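Local coordinates for FAA hydrolase family protein (PDB 6J5Y) that probably hydrolyses fumarylpyruvate and related beta-keto acids at a manganese-containing active site of the FAH superfamily, in which it binds pyruvate, at residues Arg25-Gly30 with Pro195-Phe200; Tyr81-Val86 with Thr201-Gly206; Leu85-Gly90 with Glu103-Tyr108. One frame throughout, in Å; residues are numbered along the deposited sequence.

Contact 1. Residues Arg25-Gly30 with Pro195-Phe200; sequences RVYCVG and PGDLVF. With PYR (pyruvic acid), chain B.
Y27 and V29 lock onto F200 through the backbone: F200 N donates to Y27 O, and V29 N returns a bond to F200 O at 2.7 Å. With L198 N to R25 O and Y27 N to L198 O before them, these four bonds form an uninterrupted parallel ladder, and the two strand axes lie 21° apart. V26, C28, L198 and F200 share one face of the sheet. There the F200 ring is met obliquely from two places, by V26 CG1 at 3.9 Å from CE1 and by C28 SG, which sits 5.0 Å from the ring centroid in a sulfur-aromatic contact. V26 CG1 reaches the ring because it stands anti to its own backbone N (chi1 -178°). On the Y27 and V199 side, V29 CG2 crosses obliquely to V199 CG1 at 4.1 Å.

The packing gives way to polar contacts at the end where R25 is exposed. R25 N bonds D197 OD1 at 3.1 Å, meeting the carboxylate on its anti side and 32° out of its plane, while the main charged partner of D197 is R24. D197 OD2 lies at the edge of the Y27 ring, in its plane, 3.6 Å from CE2. R25 NH1 also donates to Y27 OH, at 3.0 Å, and the R25 and D197 side chains run side by side without their charged atoms touching.

At the far end, V29 and G30 belong to the pyruvate pocket. Strand 50-54 pairs with the other edge of 26-30, strand 79-89 runs beside 198-200, and helix 180-190 covers the Y27, V29 and V199 side through T183 and L187.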
loop_
_atom_site.group_PDB
_atom_site.type_symbol
_atom_site.label_atom_id
_atom_site.label_comp_id
_atom_site.label_asym_id
_atom_site.label_seq_id
_atom_site.Cartn_x
_atom_site.Cartn_y
_atom_site.Cartn_z
ATOM N N ARG A 25 4.542 0.451 -11.699
ATOM C CA ARG A 25 5.114 -0.550 -10.763
ATOM C C ARG A 25 4.508 -0.303 -9.380
ATOM O O ARG A 25 4.108 0.804 -9.110
ATOM C CB ARG A 25 6.630 -0.456 -10.628
ATOM C CG ARG A 25 7.403 -0.917 -11.849
ATOM C CD ARG A 25 8.864 -1.125 -11.550
ATOM N NE ARG A 25 9.618 -1.419 -12.738
ATOM C CZ ARG A 25 10.933 -1.366 -12.828
ATOM N NH1 ARG A 25 11.668 -1.043 -11.783
ATOM N NH2 ARG A 25 11.511 -1.634 -13.971
ATOM N N VAL A 26 4.550 -1.305 -8.512
ATOM C CA VAL A 26 3.991 -1.128 -7.152
ATOM C C VAL A 26 5.087 -1.454 -6.149
ATOM O O VAL A 26 5.518 -2.575 -6.094
ATOM C CB VAL A 26 2.690 -1.904 -6.923
ATOM C CG1 VAL A 26 2.145 -1.645 -5.540
ATOM C CG2 VAL A 26 1.670 -1.540 -7.980
ATOM N N TYR A 27 5.543 -0.414 -5.482
ATOM C CA TYR A 27 6.635 -0.519 -4.494
ATOM C C TYR A 27 5.961 -0.491 -3.144
ATOM O O TYR A 27 4.961 0.235 -3.008
ATOM C CB TYR A 27 7.628 0.628 -4.642
ATOM C CG TYR A 27 8.438 0.616 -5.913
ATOM C CD1 TYR A 27 9.452 -0.307 -6.101
ATOM C CD2 TYR A 27 8.153 1.488 -6.945
ATOM C CE1 TYR A 27 10.218 -0.320 -7.256
ATOM C CE2 TYR A 27 8.922 1.502 -8.096
ATOM C CZ TYR A 27 9.941 0.582 -8.267
ATOM O OH TYR A 27 10.676 0.603 -9.417
ATOM N N CYS A 28 6.520 -1.231 -2.196
ATOM C CA CYS A 28 5.989 -1.329 -0.827
ATOM C C CYS A 28 7.170 -1.150 0.115
ATOM O O CYS A 28 8.286 -1.667 -0.201
ATOM C CB CYS A 28 5.280 -2.658 -0.581
ATOM S SG CYS A 28 3.911 -3.010 -1.712
ATOM N N VAL A 29 6.955 -0.399 1.191
ATOM C CA VAL A 29 7.979 -0.236 2.261
ATOM C C VAL A 29 7.583 -1.142 3.426
ATOM O O VAL A 29 6.412 -1.055 3.895
ATOM C CB VAL A 29 8.158 1.225 2.711
ATOM C CG1 VAL A 29 9.370 1.339 3.627
ATOM C CG2 VAL A 29 8.294 2.191 1.544
ATOM N N GLY A 30 8.512 -1.988 3.864
ATOM C CA GLY A 30 8.311 -2.873 5.020
ATOM C C GLY A 30 8.945 -2.302 6.276
ATOM O O GLY A 30 10.043 -1.674 6.184
ATOM N N PRO A 195 6.396 7.913 -14.015
ATOM C CA PRO A 195 4.995 8.232 -13.787
ATOM C C PRO A 195 4.198 6.925 -13.799
ATOM O O PRO A 195 4.507 6.064 -14.609
ATOM C CB PRO A 195 4.617 9.199 -14.924
ATOM C CG PRO A 195 5.952 9.748 -15.385
ATOM C CD PRO A 195 6.943 8.609 -15.195
ATOM N N GLY A 196 3.232 6.798 -12.882
ATOM C CA GLY A 196 2.389 5.600 -12.746
ATOM C C GLY A 196 2.804 4.738 -11.574
ATOM O O GLY A 196 1.982 3.914 -11.141
ATOM N N ASP A 197 4.051 4.866 -11.115
ATOM C CA ASP A 197 4.572 4.038 -10.002
ATOM C C ASP A 197 3.771 4.378 -8.745
ATOM O O ASP A 197 3.385 5.580 -8.573
ATOM C CB ASP A 197 6.070 4.250 -9.783
ATOM C CG ASP A 197 6.998 3.610 -10.796
ATOM O OD1 ASP A 197 6.515 2.869 -11.702
ATOM O OD2 ASP A 197 8.213 3.906 -10.710
ATOM N N LEU A 198 3.479 3.371 -7.912
ATOM C CA LEU A 198 2.825 3.597 -6.597
ATOM C C LEU A 198 3.818 3.187 -5.527
ATOM O O LEU A 198 4.637 2.254 -5.796
ATOM C CB LEU A 198 1.544 2.774 -6.442
ATOM C CG LEU A 198 0.509 2.902 -7.553
ATOM C CD1 LEU A 198 -0.733 2.088 -7.203
ATOM C CD2 LEU A 198 0.132 4.371 -7.755
ATOM N N VAL A 199 3.784 3.891 -4.400
ATOM C CA VAL A 199 4.555 3.482 -3.194
ATOM C C VAL A 199 3.564 3.315 -2.046
ATOM O O VAL A 199 2.978 4.308 -1.631
ATOM C CB VAL A 199 5.660 4.483 -2.830
ATOM C CG1 VAL A 199 6.523 3.966 -1.671
ATOM C CG2 VAL A 199 6.487 4.854 -4.039
ATOM N N PHE A 200 3.401 2.074 -1.585
ATOM C CA PHE A 200 2.771 1.697 -0.304
ATOM C C PHE A 200 3.831 1.955 0.782
ATOM O O PHE A 200 4.880 1.323 0.746
ATOM C CB PHE A 200 2.301 0.239 -0.376
ATOM C CG PHE A 200 1.004 0.003 -1.109
ATOM C CD1 PHE A 200 0.876 0.326 -2.454
ATOM C CD2 PHE A 200 -0.084 -0.578 -0.466
ATOM C CE1 PHE A 200 -0.319 0.104 -3.127
ATOM C CE2 PHE A 200 -1.271 -0.814 -1.148
ATOM C CZ PHE A 200 -1.386 -0.481 -2.475
HETATM C C PYR B . 4.921 -3.565 6.318
HETATM O O PYR B . 4.048 -2.802 5.854
HETATM O OXT PYR B . 5.554 -3.293 7.365
HETATM C CA PYR B . 5.187 -4.640 5.619
HETATM O O3 PYR B . 4.596 -4.786 4.542
HETATM C CB PYR B . 6.178 -5.699 6.002
HETATM O O HOH W 1 10.022 2.347 -11.113
#

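Contact 2. Residues Tyr81-Val86 with Thr201-Gly206; sequences YEIELV and TGTPEG. With MN (manganese (II) ion), chain C; PYR (pyruvic acid), chain B.
The loop 201-206 runs alongside residues 81-85, the end-to-end directions of the two lying 139° apart, and comes closest at E84 and T203, whose CA atoms are 5.2 Å apart. T201 grips L85 O twice: its N donates nearly straight at the carbonyl, and OG1 comes in from a bent angle at 2.6 Å. OG1 can do this because it stands between the backbone N and carbonyl carbon of its own residue (chi1 56°). A water ties the same OG1 to L85 N and G202 O.

E84 divides its carboxylate between two tasks. OE2 binds manganese at 2.0 Å, whereas OE1 accepts from G202 N, which approaches from above the carboxylate plane, 63° out of it, and from a metal-bound water. These bonds should restrict rotation of the group and keep OE2 aimed at the metal. E82, two residues earlier, reaches the ion with OE1 at 2.2 Å; its chain crosses T203 at about a right angle, CG lying 3.7 Å from T203 CG2, and its other oxygen is paired with R117.

T203 OG1 donates to I83 O at 2.7 Å and is also bonded by Q169, while T203 N makes a weak bond to a pyruvate carboxylate oxygen. Farther along, Y81 OH donates to G206 O at 2.7 Å, in the carbonyl plane, closing the far end of the loop onto the strand.

Pyruvate chelates manganese through a carboxylate oxygen and its keto oxygen. Together with D113, the two glutamates and the water, it completes the six-ligand site, the acidic metal centre characteristic of the FAH fold.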
loop_
_atom_site.group_PDB
_atom_site.type_symbol
_atom_site.label_atom_id
_atom_site.label_comp_id
_atom_site.label_asym_id
_atom_site.label_seq_id
_atom_site.Cartn_x
_atom_site.Cartn_y
_atom_site.Cartn_z
ATOM N N TYR A 81 -4.638 -8.088 6.994
ATOM C CA TYR A 81 -4.847 -6.690 6.552
ATOM C C TYR A 81 -3.618 -5.891 6.984
ATOM O O TYR A 81 -2.966 -6.297 7.974
ATOM C CB TYR A 81 -6.107 -6.087 7.171
ATOM C CG TYR A 81 -6.094 -6.095 8.677
ATOM C CD1 TYR A 81 -5.413 -5.123 9.392
ATOM C CD2 TYR A 81 -6.704 -7.113 9.384
ATOM C CE1 TYR A 81 -5.352 -5.155 10.774
ATOM C CE2 TYR A 81 -6.689 -7.130 10.771
ATOM C CZ TYR A 81 -6.010 -6.151 11.470
ATOM O OH TYR A 81 -5.968 -6.178 12.836
ATOM N N GLU A 82 -3.305 -4.835 6.228
ATOM C CA GLU A 82 -2.316 -3.786 6.595
ATOM C C GLU A 82 -2.742 -2.461 5.956
ATOM O O GLU A 82 -2.591 -2.371 4.707
ATOM C CB GLU A 82 -0.932 -4.125 6.034
ATOM C CG GLU A 82 -0.290 -5.403 6.548
ATOM C CD GLU A 82 1.169 -5.571 6.139
ATOM O OE1 GLU A 82 1.668 -4.735 5.391
ATOM O OE2 GLU A 82 1.793 -6.562 6.537
ATOM N N ILE A 83 -3.229 -1.466 6.725
ATOM C CA ILE A 83 -3.635 -0.148 6.143
ATOM C C ILE A 83 -2.364 0.654 5.840
ATOM O O ILE A 83 -1.402 0.565 6.638
ATOM C CB ILE A 83 -4.626 0.605 7.054
ATOM C CG1 ILE A 83 -5.387 1.684 6.291
ATOM C CG2 ILE A 83 -3.951 1.170 8.285
ATOM C CD1 ILE A 83 -6.236 1.150 5.160
ATOM N N GLU A 84 -2.331 1.390 4.722
ATOM C CA GLU A 84 -1.103 2.116 4.300
ATOM C C GLU A 84 -1.492 3.372 3.510
ATOM O O GLU A 84 -2.463 3.299 2.707
ATOM C CB GLU A 84 -0.190 1.212 3.455
ATOM C CG GLU A 84 0.065 -0.161 4.043
ATOM C CD GLU A 84 1.383 -0.834 3.673
ATOM O OE1 GLU A 84 2.188 -0.241 2.884
ATOM O OE2 GLU A 84 1.618 -1.946 4.192
ATOM N N LEU A 85 -0.761 4.465 3.743
ATOM C CA LEU A 85 -0.716 5.625 2.819
ATOM C C LEU A 85 0.004 5.210 1.533
ATOM O O LEU A 85 1.141 4.695 1.607
ATOM C CB LEU A 85 -0.026 6.818 3.480
ATOM C CG LEU A 85 0.209 8.037 2.586
ATOM C CD1 LEU A 85 -1.085 8.759 2.282
ATOM C CD2 LEU A 85 1.204 8.981 3.232
ATOM N N VAL A 86 -0.660 5.455 0.406
ATOM C CA VAL A 86 -0.104 5.232 -0.941
ATOM C C VAL A 86 0.164 6.596 -1.535
ATOM O O VAL A 86 -0.756 7.460 -1.544
ATOM C CB VAL A 86 -1.008 4.384 -1.858
ATOM C CG1 VAL A 86 -0.312 4.104 -3.180
ATOM C CG2 VAL A 86 -1.432 3.075 -1.206
ATOM N N THR A 201 3.593 2.907 1.671
ATOM C CA THR A 201 4.625 3.453 2.581
ATOM C C THR A 201 4.768 2.625 3.861
ATOM O O THR A 201 5.608 3.022 4.706
ATOM C CB THR A 201 4.297 4.907 2.901
ATOM O OG1 THR A 201 2.980 4.979 3.451
ATOM C CG2 THR A 201 4.403 5.765 1.657
ATOM N N GLY A 202 3.996 1.556 4.029
ATOM C CA GLY A 202 4.109 0.647 5.190
ATOM C C GLY A 202 2.928 0.777 6.133
ATOM O O GLY A 202 2.127 1.740 5.999
ATOM N N THR A 203 2.830 -0.126 7.100
ATOM C CA THR A 203 1.641 -0.234 7.976
ATOM C C THR A 203 2.011 -0.005 9.442
ATOM O O THR A 203 3.046 -0.465 9.928
ATOM C CB THR A 203 0.929 -1.563 7.736
ATOM O OG1 THR A 203 -0.401 -1.408 8.233
ATOM C CG2 THR A 203 1.650 -2.750 8.353
ATOM N N PRO A 204 1.155 0.738 10.180
ATOM C CA PRO A 204 1.358 0.947 11.608
ATOM C C PRO A 204 1.063 -0.362 12.349
ATOM O O PRO A 204 0.776 -1.366 11.716
ATOM C CB PRO A 204 0.407 2.102 11.966
ATOM C CG PRO A 204 -0.661 2.098 10.880
ATOM C CD PRO A 204 -0.072 1.385 9.682
ATOM N N GLU A 205 1.225 -0.346 13.670
ATOM C CA GLU A 205 1.026 -1.527 14.544
ATOM C C GLU A 205 -0.456 -1.931 14.490
ATOM O O GLU A 205 -1.263 -1.109 14.100
ATOM C CB GLU A 205 1.509 -1.205 15.969
ATOM C CG GLU A 205 0.643 -0.211 16.732
ATOM C CD GLU A 205 0.816 1.271 16.414
ATOM O OE1 GLU A 205 1.530 1.596 15.433
ATOM O OE2 GLU A 205 0.241 2.110 17.154
ATOM N N GLY A 206 -0.793 -3.155 14.887
ATOM C CA GLY A 206 -2.183 -3.616 15.018
ATOM C C GLY A 206 -2.632 -4.480 13.858
ATOM O O GLY A 206 -3.834 -4.714 13.750
HETATM MN MN MN C . 2.895 -3.432 4.167
HETATM C C PYR B . 4.921 -3.565 6.318
HETATM O O PYR B . 4.048 -2.802 5.854
HETATM O OXT PYR B . 5.554 -3.293 7.365
HETATM C CA PYR B . 5.187 -4.640 5.619
HETATM O O3 PYR B . 4.596 -4.786 4.542
HETATM C CB PYR B . 6.178 -5.699 6.002
HETATM O O HOH W 2 4.115 -2.273 2.805
HETATM O O HOH W 3 1.621 4.351 5.534
#

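Contact 3. Residues Leu85-Gly90 with Glu103-Tyr108; sequences LVAAIG and EHVWGY
A88 pairs with two residues at once, since W106 N and G107 N both point at its carbonyl O: this is a classic beta bulge. W106 N lies 2.7 Å from A88 O but at a bent angle, and G107 N is 3.5 Å from A88 O; both bonds are weak. In the return direction, A88 N donates to G107 O at 2.8 Å with an N-H...O angle of 180°, though from 35° above the carbonyl plane. Past the bulge, the register is shifted by one residue, and G90 N closes on H104 O. CA-H...O contacts fill the gaps between these bonds, as from Y108 CA to V86 O at 3.1 Å.

Side chains on the A87 and Y108 face pack around one ring. V105 CG1 lies 3.5 Å above one face of the Y108 ring, offset toward its rim, and also touches A87 CB at 3.8 Å. L85 CD1 meets the ring obliquely at CD2. With chi1 at 177°, V105 swings CG1 opposite its amide nitrogen, where it touches both A87 CB and the ring face. At the exposed end, W106 CB touches G90 CA at 3.6 Å before the indole turns away toward L145 and P147.

Farther out, H153 holds the Y108 hydroxyl and K91 O takes H104 ND1, while V180 and V184 of helix 180-190 cover V105. The chemistry is therefore almost wholly backbone polarity and apolar contact: the bulge makes one carbonyl serve two amides, and no charged pair joins the segments.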
loop_
_atom_site.group_PDB
_atom_site.type_symbol
_atom_site.label_atom_id
_atom_site.label_comp_id
_atom_site.label_asym_id
_atom_site.label_seq_id
_atom_site.Cartn_x
_atom_site.Cartn_y
_atom_site.Cartn_z
ATOM N N LEU A 85 -0.761 4.465 3.743
ATOM C CA LEU A 85 -0.716 5.625 2.819
ATOM C C LEU A 85 0.004 5.210 1.533
ATOM O O LEU A 85 1.141 4.695 1.607
ATOM C CB LEU A 85 -0.026 6.818 3.480
ATOM C CG LEU A 85 0.209 8.037 2.586
ATOM C CD1 LEU A 85 -1.085 8.759 2.282
ATOM C CD2 LEU A 85 1.204 8.981 3.232
ATOM N N VAL A 86 -0.660 5.455 0.406
ATOM C CA VAL A 86 -0.104 5.232 -0.941
ATOM C C VAL A 86 0.164 6.596 -1.535
ATOM O O VAL A 86 -0.756 7.460 -1.544
ATOM C CB VAL A 86 -1.008 4.384 -1.858
ATOM C CG1 VAL A 86 -0.312 4.104 -3.180
ATOM C CG2 VAL A 86 -1.432 3.075 -1.206
ATOM N N ALA A 87 1.384 6.754 -2.023
ATOM C CA ALA A 87 1.846 7.896 -2.829
ATOM C C ALA A 87 1.929 7.453 -4.289
ATOM O O ALA A 87 2.570 6.404 -4.549
ATOM C CB ALA A 87 3.176 8.366 -2.314
ATOM N N ALA A 88 1.360 8.245 -5.202
ATOM C CA ALA A 88 1.419 8.003 -6.660
ATOM C C ALA A 88 2.453 8.950 -7.291
ATOM O O ALA A 88 2.382 10.179 -7.034
ATOM C CB ALA A 88 0.060 8.179 -7.277
ATOM N N ILE A 89 3.367 8.389 -8.088
ATOM C CA ILE A 89 4.476 9.124 -8.765
ATOM C C ILE A 89 3.933 9.787 -10.031
ATOM O O ILE A 89 3.385 9.064 -10.862
ATOM C CB ILE A 89 5.650 8.190 -9.103
ATOM C CG1 ILE A 89 6.241 7.517 -7.858
ATOM C CG2 ILE A 89 6.712 8.954 -9.909
ATOM C CD1 ILE A 89 6.634 8.462 -6.750
ATOM N N GLY A 90 4.093 11.108 -10.154
ATOM C CA GLY A 90 3.721 11.864 -11.361
ATOM C C GLY A 90 4.935 12.184 -12.204
ATOM O O GLY A 90 4.788 12.323 -13.405
ATOM N N GLU A 103 7.795 16.549 -4.563
ATOM C CA GLU A 103 7.358 17.195 -5.822
ATOM C C GLU A 103 7.121 16.117 -6.893
ATOM O O GLU A 103 6.361 16.398 -7.863
ATOM C CB GLU A 103 8.370 18.229 -6.306
ATOM C CG GLU A 103 7.836 19.095 -7.433
ATOM C CD GLU A 103 8.478 18.873 -8.792
ATOM O OE1 GLU A 103 9.653 19.271 -8.964
ATOM O OE2 GLU A 103 7.798 18.326 -9.689
ATOM N N HIS A 104 7.689 14.914 -6.733
ATOM C CA HIS A 104 7.495 13.801 -7.711
ATOM C C HIS A 104 6.167 13.081 -7.449
ATOM O O HIS A 104 5.767 12.262 -8.296
ATOM C CB HIS A 104 8.694 12.839 -7.685
ATOM C CG HIS A 104 9.907 13.504 -8.244
ATOM N ND1 HIS A 104 10.480 13.131 -9.453
ATOM C CD2 HIS A 104 10.596 14.586 -7.803
ATOM C CE1 HIS A 104 11.507 13.932 -9.710
ATOM N NE2 HIS A 104 11.592 14.845 -8.714
ATOM N N VAL A 105 5.511 13.365 -6.323
ATOM C CA VAL A 105 4.269 12.654 -5.912
ATOM C C VAL A 105 3.084 13.444 -6.444
ATOM O O VAL A 105 2.817 14.534 -5.916
ATOM C CB VAL A 105 4.198 12.454 -4.394
ATOM C CG1 VAL A 105 2.897 11.798 -3.976
ATOM C CG2 VAL A 105 5.382 11.647 -3.887
ATOM N N TRP A 106 2.387 12.872 -7.422
ATOM C CA TRP A 106 1.182 13.464 -8.051
ATOM C C TRP A 106 -0.021 13.424 -7.097
ATOM O O TRP A 106 -0.955 14.256 -7.282
ATOM C CB TRP A 106 0.842 12.725 -9.340
ATOM C CG TRP A 106 -0.137 13.503 -10.152
ATOM C CD1 TRP A 106 0.149 14.504 -11.024
ATOM C CD2 TRP A 106 -1.569 13.371 -10.138
ATOM N NE1 TRP A 106 -1.006 15.002 -11.565
ATOM C CE2 TRP A 106 -2.076 14.335 -11.031
ATOM C CE3 TRP A 106 -2.468 12.546 -9.463
ATOM C CZ2 TRP A 106 -3.438 14.484 -11.272
ATOM C CZ3 TRP A 106 -3.817 12.692 -9.703
ATOM C CH2 TRP A 106 -4.292 13.642 -10.605
ATOM N N GLY A 107 -0.085 12.448 -6.192
ATOM C CA GLY A 107 -1.304 12.228 -5.387
ATOM C C GLY A 107 -1.147 11.132 -4.357
ATOM O O GLY A 107 -0.050 10.514 -4.298
ATOM N N TYR A 108 -2.199 10.916 -3.562
ATOM C CA TYR A 108 -2.220 10.019 -2.376
ATOM C C TYR A 108 -3.550 9.257 -2.348
ATOM O O TYR A 108 -4.558 9.734 -2.913
ATOM C CB TYR A 108 -1.990 10.816 -1.087
ATOM C CG TYR A 108 -0.694 11.578 -1.016
ATOM C CD1 TYR A 108 -0.579 12.839 -1.583
ATOM C CD2 TYR A 108 0.418 11.072 -0.348
ATOM C CE1 TYR A 108 0.595 13.563 -1.523
ATOM C CE2 TYR A 108 1.607 11.787 -0.291
ATOM C CZ TYR A 108 1.697 13.043 -0.868
ATOM O OH TYR A 108 2.874 13.764 -0.863
#

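All three contacts use the mixed sheet that includes strands 26-30, 79-89, 105-116 and 198-200. Contacts 1 and 3 have centres about 9 Å apart, contacts 1 and 2 about 13 Å, and contacts 2 and 3 about 16 Å. Strand 79-89 serves contacts 2 and 3, which share L85 and V86, and it pairs antiparallel with 198-200 of contact 1. Residues 195-206 run continuously from contact 1 into contact 2. Along the chain, contact 3 is local, whereas contacts 1 and 2 interleave over long separations. The sheet thus brings 26-30 and 201-206 together around pyruvate, with contact 3 on the C-terminal half of 79-89, leading away from the metal.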